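Local coordinates for protein triacylglycerol lipase (Clostridium botulinum, PDB 5AH1) that probably hydrolyses ester bonds of triacylglycerols and synthetic polyesters as a zinc-binding lipase of the alpha/beta-hydrolase fold, at residues Ile30-Ile40 against Asp244-Thr255; Thr226-Leu236 against Val386-Leu397. All coordinates share one frame; numbering follows the deposited sequence.

Interaction 1 of 2, residues Ile30-Ile40 against Asp244-Thr255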
loop_
_atom_site.group_PDB
_atom_site.type_symbol
_atom_site.label_atom_id
_atom_site.label_comp_id
_atom_site.label_asym_id
_atom_site.label_seq_id
_atom_site.Cartn_x
_atom_site.Cartn_y
_atom_site.Cartn_z
ATOM N N ILE A 30 3.917 22.380 -0.135
ATOM C CA ILE A 30 3.421 21.233 0.608
ATOM C C ILE A 30 3.634 21.508 2.093
ATOM O O ILE A 30 4.746 21.760 2.541
ATOM C CB ILE A 30 4.073 19.910 0.188
ATOM C CG1 ILE A 30 3.683 19.597 -1.260
ATOM C CG2 ILE A 30 3.585 18.765 1.076
ATOM C CD1 ILE A 30 4.411 18.412 -1.856
ATOM N N PRO A 31 2.553 21.476 2.864
ATOM C CA PRO A 31 2.628 21.779 4.293
ATOM C C PRO A 31 3.312 20.662 5.064
ATOM O O PRO A 31 3.308 19.508 4.627
ATOM C CB PRO A 31 1.160 21.890 4.694
ATOM C CG PRO A 31 0.450 21.100 3.627
ATOM C CD PRO A 31 1.181 21.206 2.416
ATOM N N THR A 32 3.898 21.025 6.194
ATOM C CA THR A 32 4.468 20.070 7.124
ATOM C C THR A 32 3.761 20.310 8.454
ATOM O O THR A 32 2.779 21.064 8.524
ATOM C CB THR A 32 5.982 20.259 7.279
ATOM O OG1 THR A 32 6.242 21.559 7.814
ATOM C CG2 THR A 32 6.700 20.098 5.935
ATOM N N LEU A 33 4.254 19.699 9.521
ATOM C CA LEU A 33 3.615 19.905 10.813
ATOM C C LEU A 33 3.647 21.356 11.276
ATOM O O LEU A 33 2.822 21.758 12.096
ATOM C CB LEU A 33 4.229 18.998 11.874
ATOM C CG LEU A 33 3.760 17.546 11.813
ATOM C CD1 LEU A 33 4.516 16.730 12.842
ATOM C CD2 LEU A 33 2.258 17.454 12.061
ATOM N N GLU A 34 4.580 22.134 10.732
ATOM C CA GLU A 34 4.630 23.579 10.980
ATOM C C GLU A 34 3.327 24.248 10.582
ATOM O O GLU A 34 2.955 25.287 11.127
ATOM C CB GLU A 34 5.735 24.221 10.143
ATOM C CG GLU A 34 7.117 24.106 10.700
ATOM C CD GLU A 34 8.072 25.050 10.002
ATOM O OE1 GLU A 34 7.754 25.489 8.871
ATOM O OE2 GLU A 34 9.128 25.363 10.592
ATOM N N ASP A 35 2.655 23.654 9.601
ATOM C CA ASP A 35 1.442 24.214 9.023
ATOM C C ASP A 35 0.219 23.422 9.448
ATOM O O ASP A 35 -0.789 23.406 8.747
ATOM C CB ASP A 35 1.553 24.179 7.500
ATOM C CG ASP A 35 2.869 24.738 7.009
ATOM O OD1 ASP A 35 3.106 25.945 7.227
ATOM O OD2 ASP A 35 3.670 23.973 6.422
ATOM N N ILE A 36 0.302 22.759 10.598
ATOM C CA ILE A 36 -0.785 21.894 11.036
ATOM C C ILE A 36 -2.116 22.653 11.113
ATOM O O ILE A 36 -3.159 22.115 10.749
ATOM C CB ILE A 36 -0.460 21.206 12.388
ATOM C CG1 ILE A 36 -1.537 20.183 12.758
ATOM C CG2 ILE A 36 -0.310 22.221 13.504
ATOM C CD1 ILE A 36 -1.622 19.009 11.815
ATOM N N ASP A 37 -2.084 23.906 11.564
ATOM C CA ASP A 37 -3.322 24.668 11.717
ATOM C C ASP A 37 -4.023 24.858 10.372
ATOM O O ASP A 37 -5.229 24.651 10.259
ATOM C CB ASP A 37 -3.061 26.020 12.380
ATOM C CG ASP A 37 -2.550 25.879 13.797
ATOM O OD1 ASP A 37 -2.857 24.859 14.456
ATOM O OD2 ASP A 37 -1.829 26.784 14.254
ATOM N N ASN A 38 -3.268 25.244 9.354
ATOM C CA ASN A 38 -3.844 25.447 8.034
ATOM C C ASN A 38 -4.360 24.152 7.416
ATOM O O ASN A 38 -5.351 24.154 6.697
ATOM C CB ASN A 38 -2.822 26.111 7.113
ATOM C CG ASN A 38 -2.708 27.602 7.350
ATOM O OD1 ASN A 38 -3.640 28.241 7.849
ATOM N ND2 ASN A 38 -1.563 28.168 6.987
ATOM N N LEU A 39 -3.699 23.042 7.708
ATOM C CA LEU A 39 -4.181 21.743 7.243
ATOM C C LEU A 39 -5.501 21.347 7.811
ATOM O O LEU A 39 -6.398 20.939 7.078
ATOM C CB LEU A 39 -3.182 20.648 7.610
ATOM C CG LEU A 39 -1.867 20.780 6.880
ATOM C CD1 LEU A 39 -1.015 19.522 7.043
ATOM C CD2 LEU A 39 -2.155 21.041 5.446
ATOM N N ILE A 40 -5.592 21.414 9.126
ATOM C CA ILE A 40 -6.821 21.107 9.815
ATOM C C ILE A 40 -7.917 22.009 9.277
ATOM O O ILE A 40 -9.034 21.563 9.027
ATOM C CB ILE A 40 -6.647 21.319 11.332
ATOM C CG1 ILE A 40 -5.689 20.270 11.905
ATOM C CG2 ILE A 40 -7.995 21.296 12.064
ATOM C CD1 ILE A 40 -6.193 18.851 11.828
ATOM N N ASP A 244 10.295 16.053 5.114
ATOM C CA ASP A 244 9.113 16.861 4.845
ATOM C C ASP A 244 7.937 15.989 4.418
ATOM O O ASP A 244 6.808 16.269 4.787
ATOM C CB ASP A 244 9.403 17.915 3.785
ATOM C CG ASP A 244 10.349 19.000 4.281
ATOM O OD1 ASP A 244 10.593 19.092 5.510
ATOM O OD2 ASP A 244 10.833 19.774 3.440
ATOM N N LEU A 245 8.205 14.943 3.636
ATOM C CA LEU A 245 7.147 14.022 3.235
ATOM C C LEU A 245 6.564 13.343 4.470
ATOM O O LEU A 245 5.348 13.275 4.634
ATOM C CB LEU A 245 7.677 12.993 2.238
ATOM C CG LEU A 245 6.678 11.930 1.772
ATOM C CD1 LEU A 245 5.360 12.535 1.317
ATOM C CD2 LEU A 245 7.271 11.103 0.645
ATOM N N ILE A 246 7.422 12.860 5.362
ATOM C CA ILE A 246 6.917 12.237 6.580
ATOM C C ILE A 246 6.121 13.243 7.426
ATOM O O ILE A 246 5.039 12.937 7.920
ATOM C CB ILE A 246 8.059 11.621 7.426
ATOM C CG1 ILE A 246 8.806 10.529 6.654
ATOM C CG2 ILE A 246 7.509 11.054 8.730
ATOM C CD1 ILE A 246 8.029 9.263 6.487
ATOM N N SER A 247 6.644 14.453 7.580
ATOM C CA SER A 247 5.979 15.468 8.385
ATOM C C SER A 247 4.602 15.809 7.794
ATOM O O SER A 247 3.605 15.885 8.515
ATOM C CB SER A 247 6.868 16.704 8.504
ATOM O OG SER A 247 6.328 17.604 9.443
ATOM N N TYR A 248 4.546 15.996 6.481
ATOM C CA TYR A 248 3.279 16.184 5.794
ATOM C C TYR A 248 2.282 15.061 6.106
ATOM O O TYR A 248 1.111 15.322 6.384
ATOM C CB TYR A 248 3.496 16.271 4.280
ATOM C CG TYR A 248 2.208 16.149 3.504
ATOM C CD1 TYR A 248 1.308 17.200 3.446
ATOM C CD2 TYR A 248 1.891 14.975 2.841
ATOM C CE1 TYR A 248 0.116 17.088 2.754
ATOM C CE2 TYR A 248 0.702 14.847 2.147
ATOM C CZ TYR A 248 -0.180 15.913 2.101
ATOM O OH TYR A 248 -1.366 15.768 1.398
ATOM N N THR A 249 2.761 13.827 6.080
ATOM C CA THR A 249 1.878 12.695 6.277
ATOM C C THR A 249 1.365 12.607 7.729
ATOM O O THR A 249 0.270 12.120 7.967
ATOM C CB THR A 249 2.542 11.400 5.811
ATOM O OG1 THR A 249 3.074 11.601 4.491
ATOM C CG2 THR A 249 1.527 10.290 5.761
ATOM N N PHE A 250 2.133 13.108 8.693
ATOM C CA PHE A 250 1.633 13.263 10.070
ATOM C C PHE A 250 0.520 14.301 10.101
ATOM O O PHE A 250 -0.460 14.149 10.823
ATOM C CB PHE A 250 2.740 13.664 11.047
ATOM C CG PHE A 250 3.587 12.518 11.510
ATOM C CD1 PHE A 250 3.041 11.465 12.223
ATOM C CD2 PHE A 250 4.943 12.512 11.265
ATOM C CE1 PHE A 250 3.838 10.423 12.654
ATOM C CE2 PHE A 250 5.736 11.474 11.688
ATOM C CZ PHE A 250 5.189 10.429 12.378
ATOM N N GLY A 251 0.679 15.360 9.322
ATOM C CA GLY A 251 -0.378 16.343 9.153
ATOM C C GLY A 251 -1.657 15.708 8.627
ATOM O O GLY A 251 -2.736 15.942 9.165
ATOM N N VAL A 252 -1.547 14.899 7.572
ATOM C CA VAL A 252 -2.710 14.210 7.028
ATOM C C VAL A 252 -3.340 13.320 8.106
ATOM O O VAL A 252 -4.561 13.295 8.279
ATOM C CB VAL A 252 -2.358 13.371 5.786
ATOM C CG1 VAL A 252 -3.583 12.627 5.307
ATOM C CG2 VAL A 252 -1.827 14.261 4.665
ATOM N N LEU A 253 -2.511 12.588 8.842
ATOM C CA LEU A 253 -3.020 11.754 9.930
ATOM C C LEU A 253 -3.820 12.609 10.921
ATOM O O LEU A 253 -4.888 12.205 11.378
ATOM C CB LEU A 253 -1.866 11.014 10.616
ATOM C CG LEU A 253 -2.221 10.151 11.833
ATOM C CD1 LEU A 253 -3.227 9.061 11.490
ATOM C CD2 LEU A 253 -0.959 9.529 12.405
ATOM N N GLY A 254 -3.311 13.798 11.227
ATOM C CA GLY A 254 -3.982 14.713 12.128
ATOM C C GLY A 254 -5.354 15.160 11.651
ATOM O O GLY A 254 -6.208 15.458 12.483
ATOM N N THR A 255 -5.580 15.220 10.335
ATOM C CA THR A 255 -6.898 15.607 9.828
ATOM C C THR A 255 -7.919 14.530 10.158
ATOM O O THR A 255 -9.119 14.788 10.150
ATOM C CB THR A 255 -6.921 15.881 8.291
ATOM O OG1 THR A 255 -6.741 14.664 7.550
ATOM C CG2 THR A 255 -5.860 16.897 7.911
#
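L39 and I36, on the first turn of helix 36-42, lay their CD1 methyls against G251 of helix 242-257. L39 CD1 lies 3.9 Å from G251 CA, and I36 CD1 approaches the same CA from beside it. With no side chain there, glycine lets the methyls settle directly on the helix backbone. G254, three residues on, likewise leaves room for the I36 methyl, while I40 CD1 lies 3.5 Å from G254 O. The axes of segments 36-40 and 244-255 come within 9.4 Å at an angle of 44°.

Toward the start of the segment, L33 spreads its forked end over the helix surface: CD2 meets F250 CB at 4.0 Å and also faces the backbone at G251. L292 of helix 284-292 also touches L33. Y248 takes the apolar chain at its other end. I30 CG2 comes obliquely to the ring, 3.6 Å from Y248 CD1, and the P31 ring lies alongside, pointing the same way, while V252 CG2, from the same helix as the tyrosine, lies over one ring face near its rim. Y248 OH hydrogen-bonds I355 O, beyond the contact.

Polar groups sit around this core. P31 O is placed at the edge of the Y248 ring, 3.3 Å from Y248 CD1, and is buried without a hydrogen-bonding partner. The specific bond across the contact is L33 N to S247 OG, 2.9 Å and nearly straight at 166°. S247 turns OG anti to its own backbone N (chi1 -171°), which carries the oxygen out to the incoming loop. Farther out, D35 OD2 receives T32 N through its anti lone pair, holding the turn ahead of helix 36-42.

The chemistry implies an N-terminal segment that adheres mainly by methyl-to-backbone and aromatic packing, with a single serine bond setting its position.

Interaction 2 of 2, residues Thr226-Leu236 against Val386-Leu397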
loop_
_atom_site.group_PDB
_atom_site.type_symbol
_atom_site.label_atom_id
_atom_site.label_comp_id
_atom_site.label_asym_id
_atom_site.label_seq_id
_atom_site.Cartn_x
_atom_site.Cartn_y
_atom_site.Cartn_z
ATOM N N THR A 226 -3.351 -4.836 -6.413
ATOM C CA THR A 226 -2.842 -3.531 -5.991
ATOM C C THR A 226 -3.894 -2.472 -6.286
ATOM O O THR A 226 -4.568 -2.522 -7.311
ATOM C CB THR A 226 -1.467 -3.181 -6.641
ATOM O OG1 THR A 226 -1.611 -2.854 -8.030
ATOM C CG2 THR A 226 -0.490 -4.316 -6.487
ATOM N N ILE A 227 -4.062 -1.546 -5.343
ATOM C CA ILE A 227 -5.042 -0.474 -5.437
ATOM C C ILE A 227 -4.307 0.825 -5.109
ATOM O O ILE A 227 -3.784 0.984 -4.013
ATOM C CB ILE A 227 -6.223 -0.684 -4.457
ATOM C CG1 ILE A 227 -6.900 -2.040 -4.666
ATOM C CG2 ILE A 227 -7.222 0.461 -4.605
ATOM C CD1 ILE A 227 -8.034 -2.296 -3.662
ATOM N N SER A 228 -4.261 1.733 -6.075
ATOM C CA SER A 228 -3.587 3.025 -5.897
ATOM C C SER A 228 -2.102 2.866 -5.576
ATOM O O SER A 228 -1.506 3.674 -4.853
ATOM C CB SER A 228 -4.250 3.835 -4.781
ATOM O OG SER A 228 -5.666 3.834 -4.883
ATOM N N THR A 229 -1.494 1.824 -6.118
ATOM C CA THR A 229 -0.140 1.455 -5.720
ATOM C C THR A 229 0.925 2.130 -6.596
ATOM O O THR A 229 0.796 2.147 -7.823
ATOM C CB THR A 229 0.038 -0.070 -5.781
ATOM O OG1 THR A 229 -0.785 -0.655 -4.775
ATOM C CG2 THR A 229 1.491 -0.520 -5.564
ATOM N N PRO A 230 1.981 2.669 -5.967
ATOM C CA PRO A 230 3.118 3.199 -6.731
ATOM C C PRO A 230 4.000 2.069 -7.266
ATOM O O PRO A 230 5.114 1.845 -6.809
ATOM C CB PRO A 230 3.856 4.042 -5.702
ATOM C CG PRO A 230 3.603 3.326 -4.404
ATOM C CD PRO A 230 2.179 2.823 -4.511
ATOM N N ASN A 231 3.481 1.316 -8.227
ATOM C CA ASN A 231 4.244 0.203 -8.764
ATOM C C ASN A 231 5.524 0.658 -9.483
ATOM O O ASN A 231 6.502 -0.095 -9.541
ATOM C CB ASN A 231 3.379 -0.665 -9.677
ATOM C CG ASN A 231 2.445 -1.602 -8.909
ATOM O OD1 ASN A 231 2.890 -2.375 -8.067
ATOM N ND2 ASN A 231 1.153 -1.556 -9.227
ATOM N N ASP A 232 5.505 1.889 -9.994
ATOM C CA ASP A 232 6.694 2.562 -10.513
ATOM C C ASP A 232 7.100 3.762 -9.650
ATOM O O ASP A 232 7.796 4.646 -10.118
ATOM C CB ASP A 232 6.479 3.017 -11.961
ATOM C CG ASP A 232 6.452 1.871 -12.941
ATOM O OD1 ASP A 232 7.170 0.867 -12.736
ATOM O OD2 ASP A 232 5.725 2.004 -13.954
ATOM N N GLY A 233 6.712 3.765 -8.381
ATOM C CA GLY A 233 7.021 4.873 -7.491
ATOM C C GLY A 233 6.033 6.019 -7.628
ATOM O O GLY A 233 5.085 5.980 -8.420
ATOM N N THR A 234 6.250 7.045 -6.830
ATOM C CA THR A 234 5.513 8.273 -6.951
ATOM C C THR A 234 6.482 9.437 -6.935
ATOM O O THR A 234 7.388 9.506 -6.106
ATOM C CB THR A 234 4.473 8.453 -5.826
ATOM O OG1 THR A 234 4.005 9.793 -5.900
ATOM C CG2 THR A 234 5.040 8.158 -4.424
ATOM N N THR A 235 6.260 10.380 -7.845
ATOM C CA THR A 235 7.117 11.558 -7.893
ATOM C C THR A 235 6.889 12.491 -6.708
ATOM O O THR A 235 7.682 13.390 -6.488
ATOM C CB THR A 235 7.009 12.319 -9.219
ATOM O OG1 THR A 235 5.697 12.861 -9.377
ATOM C CG2 THR A 235 7.384 11.430 -10.399
ATOM N N LEU A 236 5.869 12.225 -5.899
ATOM C CA LEU A 236 5.723 12.952 -4.638
ATOM C C LEU A 236 6.933 12.705 -3.743
ATOM O O LEU A 236 7.443 13.628 -3.090
ATOM C CB LEU A 236 4.434 12.580 -3.910
ATOM C CG LEU A 236 4.131 13.403 -2.653
ATOM C CD1 LEU A 236 4.025 14.888 -2.969
ATOM C CD2 LEU A 236 2.868 12.896 -2.013
ATOM N N VAL A 386 -1.600 11.451 -4.393
ATOM C CA VAL A 386 -0.448 10.806 -3.757
ATOM C C VAL A 386 0.433 10.048 -4.751
ATOM O O VAL A 386 1.658 10.103 -4.635
ATOM C CB VAL A 386 -0.891 9.896 -2.576
ATOM C CG1 VAL A 386 0.293 9.252 -1.904
ATOM C CG2 VAL A 386 -1.684 10.693 -1.564
ATOM N N VAL A 387 -0.190 9.378 -5.716
ATOM C CA VAL A 387 0.529 8.534 -6.665
ATOM C C VAL A 387 0.146 8.871 -8.100
ATOM O O VAL A 387 -1.026 8.966 -8.436
ATOM C CB VAL A 387 0.265 7.026 -6.401
ATOM C CG1 VAL A 387 1.023 6.156 -7.372
ATOM C CG2 VAL A 387 0.646 6.664 -4.966
ATOM N N ASN A 388 1.157 9.005 -8.958
ATOM C CA ASN A 388 0.921 9.232 -10.382
ATOM C C ASN A 388 0.114 8.079 -10.977
ATOM O O ASN A 388 0.419 6.923 -10.715
ATOM C CB ASN A 388 2.249 9.345 -11.128
ATOM C CG ASN A 388 3.278 10.169 -10.372
ATOM O OD1 ASN A 388 3.856 9.689 -9.403
ATOM N ND2 ASN A 388 3.495 11.413 -10.797
ATOM N N CYS A 389 -0.880 8.382 -11.808
ATOM C CA CYS A 389 -1.718 7.348 -12.392
ATOM C C CYS A 389 -0.935 6.350 -13.213
ATOM O O CYS A 389 -1.208 5.150 -13.158
ATOM C CB CYS A 389 -2.836 7.964 -13.235
ATOM S SG CYS A 389 -3.963 9.014 -12.327
ATOM N N ILE A 390 0.051 6.835 -13.962
ATOM C CA ILE A 390 0.813 5.973 -14.856
ATOM C C ILE A 390 1.515 4.850 -14.089
ATOM O O ILE A 390 1.768 3.786 -14.635
ATOM C CB ILE A 390 1.865 6.811 -15.667
ATOM C CG1 ILE A 390 2.509 5.971 -16.769
ATOM C CG2 ILE A 390 2.931 7.400 -14.759
ATOM C CD1 ILE A 390 3.438 6.749 -17.667
ATOM N N SER A 391 1.836 5.110 -12.822
ATOM C CA SER A 391 2.588 4.180 -11.993
ATOM C C SER A 391 1.731 3.043 -11.436
ATOM O O SER A 391 2.257 2.039 -10.979
ATOM C CB SER A 391 3.168 4.977 -10.831
ATOM O OG SER A 391 3.937 4.169 -9.971
ATOM N N GLN A 392 0.404 3.175 -11.519
ATOM C CA GLN A 392 -0.486 2.326 -10.741
ATOM C C GLN A 392 -0.874 1.003 -11.415
ATOM O O GLN A 392 -1.253 0.052 -10.722
ATOM C CB GLN A 392 -1.742 3.118 -10.349
ATOM C CG GLN A 392 -1.455 4.277 -9.417
ATOM C CD GLN A 392 -2.711 5.010 -9.023
ATOM O OE1 GLN A 392 -3.743 4.385 -8.792
ATOM N NE2 GLN A 392 -2.666 6.338 -8.988
ATOM N N ASP A 393 -0.771 0.921 -12.741
ATOM C CA ASP A 393 -1.264 -0.265 -13.438
ATOM C C ASP A 393 -0.354 -1.484 -13.311
ATOM O O ASP A 393 -0.775 -2.594 -13.628
ATOM C CB ASP A 393 -1.606 0.033 -14.913
ATOM C CG ASP A 393 -0.408 0.412 -15.744
ATOM O OD1 ASP A 393 0.702 0.530 -15.200
ATOM O OD2 ASP A 393 -0.608 0.596 -16.964
ATOM N N GLY A 394 0.867 -1.283 -12.823
ATOM C CA GLY A 394 1.799 -2.374 -12.669
ATOM C C GLY A 394 3.205 -1.874 -12.860
ATOM O O GLY A 394 3.400 -0.758 -13.331
ATOM N N PRO A 395 4.182 -2.697 -12.476
ATOM C CA PRO A 395 5.584 -2.299 -12.607
ATOM C C PRO A 395 6.004 -2.307 -14.079
ATOM O O PRO A 395 5.714 -3.278 -14.788
ATOM C CB PRO A 395 6.310 -3.379 -11.812
ATOM C CG PRO A 395 5.415 -4.596 -11.965
ATOM C CD PRO A 395 4.031 -4.045 -11.888
ATOM N N LYS A 396 6.685 -1.238 -14.490
ATOM C CA LYS A 396 7.221 -1.078 -15.838
ATOM C C LYS A 396 8.687 -0.665 -15.789
ATOM O O LYS A 396 9.492 -1.205 -16.548
ATOM C CB LYS A 396 6.393 -0.049 -16.614
ATOM C CG LYS A 396 4.940 -0.488 -16.784
ATOM C CD LYS A 396 4.058 0.550 -17.419
ATOM C CE LYS A 396 3.822 1.793 -16.594
ATOM N NZ LYS A 396 3.286 1.538 -15.221
ATOM N N LEU A 397 9.049 0.264 -14.901
ATOM C CA LEU A 397 10.452 0.641 -14.720
ATOM C C LEU A 397 11.223 -0.568 -14.246
ATOM O O LEU A 397 10.895 -1.165 -13.230
ATOM C CB LEU A 397 10.583 1.765 -13.695
ATOM C CG LEU A 397 9.841 3.083 -13.950
ATOM C CD1 LEU A 397 10.066 4.038 -12.757
ATOM C CD2 LEU A 397 10.242 3.746 -15.249
HETATM O O HOH W 1 -2.485 -0.154 -8.299
#
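D232 and K396 are joined by a salt bridge, NZ to OD2 at 2.8 Å, the ammonium meeting the oxygen on its syn side but somewhat out of the carboxylate plane. Bends at chi3 and chi4 curl the lysine back, and the same NZ is also held by D393 OD1, I390 O and G394 O. The other oxygen, D232 OD1, receives K396 N at 2.8 Å on its syn lone pair, nearly straight at 177°, and L397 N from above the plane. Aspartate suits this place because two oxygens can serve two backbone amides and a charge together.

S391 OG donates a hydrogen bond to G233 O, 2.6 Å away and on a lone pair, and accepts one from D232 N at 2.8 Å. A small side chain with one donor and one acceptor thereby ties down the second half of the type I turn P230-G233. N388 pairs its amide with T235: OD1 takes T235 N at 2.9 Å, and ND2 gives to T235 OG1 at 3.0 Å, in the amide plane. ND2 has a further partner in W380 O. T234 OG1 donates to V386 O and accepts from L236 N, capping helix 235-239.

N231 ND2 donates in its amide plane to T226 OG1 and to Q392 O, the latter from above the carbonyl plane, while R189 hydrogen-bonds OD1; a water links Q392 O with T226 OG1 and T229 N. Packing follows: V387 CG1 meets P230 CB at 3.9 Å, and L397 CD1 rests on D232.

The segment 226-236 leaves the carboxyl end of strand 221-227 in the parallel sheet, where T229 OG1 bonds S182 O of the probable nucleophile elbow. This is consistent with the strand-end loops that surround the active site in alpha/beta hydrolases.

How the interactions relate
Interaction 1 lies about 20 Å from the centre of the chain and interaction 2 about 10 Å, their centres 23 Å apart. They alternate along the sequence and are joined by L236 on helix 235-239: its CD1 is 3.7 Å from I30 CD1, and its CD2 is 4.2 Å from L245 CD1. S237 and D238 of helix 235-239 and M240 just after it bind a potassium ion, about 9 Å from the side chains of L236 and D244. Interaction 2 lies beside the probable nucleophile elbow around S182, whereas interaction 1 packs the N-terminal segment on helix 242-257. L236 is thus the apolar residue at which the two contacts meet.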